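Single-stranded-DNA-specific exonuclease RecJ (Thermus thermophilus, PDB 2ZXR) degrades single-stranded DNA from the 5' end towards the 3' end, using divalent metal ions, and shows no detectable activity on single-stranded RNA. Local coordinates at residues R19-A24 and E30-Y35. Sequence-based numbering, arbitrary orientation.
Sequences REVMAA and EAALAY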
# COMPACT_ATOMS: atom_id res chain seq x y z
N ARG A 19 10.63 -12.51 -18.08
CA ARG A 19 11.58 -13.60 -17.98
C ARG A 19 12.87 -13.19 -17.28
O ARG A 19 13.40 -13.96 -16.48
CB ARG A 19 11.88 -14.15 -19.39
CG ARG A 19 10.85 -15.17 -19.86
CD ARG A 19 10.74 -15.22 -21.38
NE ARG A 19 10.04 -16.42 -21.82
CZ ARG A 19 9.65 -16.63 -23.08
NH1 ARG A 19 9.88 -15.70 -24.00
NH2 ARG A 19 9.03 -17.76 -23.41
N GLU A 20 13.37 -12.00 -17.59
CA GLU A 20 14.59 -11.49 -16.96
C GLU A 20 14.42 -11.39 -15.45
O GLU A 20 15.31 -11.78 -14.69
CB GLU A 20 14.96 -10.12 -17.54
CG GLU A 20 15.41 -10.21 -19.00
CD GLU A 20 15.57 -8.86 -19.68
OE1 GLU A 20 16.09 -8.85 -20.83
OE2 GLU A 20 15.18 -7.82 -19.09
N VAL A 21 13.26 -10.90 -15.02
CA VAL A 21 12.99 -10.77 -13.60
C VAL A 21 12.90 -12.13 -12.93
O VAL A 21 13.49 -12.36 -11.87
CB VAL A 21 11.71 -9.95 -13.35
CG1 VAL A 21 11.36 -9.94 -11.87
CG2 VAL A 21 11.93 -8.49 -13.83
N MET A 22 12.18 -13.06 -13.57
CA MET A 22 12.05 -14.39 -13.02
C MET A 22 13.41 -15.06 -12.83
O MET A 22 13.64 -15.80 -11.86
CB MET A 22 11.21 -15.27 -13.94
CG MET A 22 9.72 -15.00 -13.90
SD MET A 22 8.86 -16.32 -14.75
CE MET A 22 9.03 -15.77 -16.39
N ALA A 23 14.31 -14.83 -13.78
CA ALA A 23 15.63 -15.43 -13.74
C ALA A 23 16.53 -14.76 -12.72
O ALA A 23 17.18 -15.43 -11.93
CB ALA A 23 16.29 -15.36 -15.12
N ALA A 24 16.56 -13.44 -12.73
CA ALA A 24 17.42 -12.67 -11.84
C ALA A 24 16.98 -12.63 -10.39
O ALA A 24 17.75 -12.20 -9.53
CB ALA A 24 17.58 -11.24 -12.39
N GLU A 30 4.10 -15.12 -11.09
CA GLU A 30 3.26 -14.24 -10.27
C GLU A 30 4.07 -13.21 -9.51
O GLU A 30 3.85 -12.00 -9.65
CB GLU A 30 2.46 -15.06 -9.26
CG GLU A 30 1.49 -16.04 -9.88
CD GLU A 30 2.19 -17.28 -10.38
OE1 GLU A 30 3.34 -17.54 -9.93
OE2 GLU A 30 1.58 -18.00 -11.20
N ALA A 31 5.00 -13.69 -8.70
CA ALA A 31 5.85 -12.81 -7.93
C ALA A 31 6.67 -11.90 -8.85
O ALA A 31 6.84 -10.70 -8.57
CB ALA A 31 6.78 -13.64 -7.04
N ALA A 32 7.16 -12.44 -9.96
CA ALA A 32 7.94 -11.62 -10.89
C ALA A 32 7.08 -10.48 -11.42
O ALA A 32 7.58 -9.40 -11.71
CB ALA A 32 8.47 -12.46 -12.05
N LEU A 33 5.78 -10.72 -11.57
CA LEU A 33 4.87 -9.69 -12.05
C LEU A 33 4.90 -8.53 -11.04
O LEU A 33 5.01 -7.35 -11.41
CB LEU A 33 3.46 -10.26 -12.13
CG LEU A 33 2.77 -10.35 -13.49
CD1 LEU A 33 1.60 -11.35 -13.42
CD2 LEU A 33 2.27 -8.97 -13.87
N ALA A 34 4.80 -8.88 -9.76
CA ALA A 34 4.82 -7.89 -8.66
C ALA A 34 6.15 -7.13 -8.65
O ALA A 34 6.18 -5.88 -8.63
CB ALA A 34 4.59 -8.59 -7.33
N TYR A 35 7.26 -7.86 -8.67
CA TYR A 35 8.56 -7.20 -8.68
C TYR A 35 8.69 -6.28 -9.89
O TYR A 35 9.14 -5.13 -9.75
CB TYR A 35 9.69 -8.23 -8.68
CG TYR A 35 9.73 -9.06 -7.43
CD1 TYR A 35 9.87 -8.45 -6.18
CD2 TYR A 35 9.60 -10.44 -7.47
CE1 TYR A 35 9.88 -9.21 -5.02
CE2 TYR A 35 9.59 -11.20 -6.33
CZ TYR A 35 9.73 -10.59 -5.10
OH TYR A 35 9.70 -11.35 -3.96
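The methyl group of Ala32 meets two side chains of the preceding helix, Val21 and Met22. Met22 CG lies 3.4 Å from Ala32 CB, tighter than a usual carbon-carbon contact. Met22 touches with the base of its chain, not with its sulfur. Its CG is anti to the carbonyl carbon (chi1 -76°) and lies against the methyl group. The Met22 side chain also packs on Leu626 of helix 624-639.

Val21 uses a single branch. Its CG1 is anti to the backbone N (chi1 174°) and reaches the next helix between Ala32 and Tyr35. The gap from Val21 CG1 to Ala32 CB is 3.8 Å, and the methyl also rests against the carbonyl oxygen of Ala32. The same methyl lies 4.0 Å from Tyr35 CB. The aromatic ring of Tyr35 then leads away from this contact, and its OH is hydrogen-bonded to the carbonyl oxygen of Glu446.

The axes of segments 19-24 and 30-35 pass 8.9 Å apart at 107°, so they meet over a small patch. The CA atoms of Met22 and Ala32 are 5.4 Å apart, the closest CA pair across the two segments. Helices 15-25 and 29-37 follow one another through a short connection near the N-terminus. Trp18 of the first helix also packs on Ala32.

The contact lies away from the metal site. Its side-chain contacts are apolar. This is consistent with van der Waals packing and burial, rather than directional bonds, setting how these segments meet; the short connection also keeps the helices close.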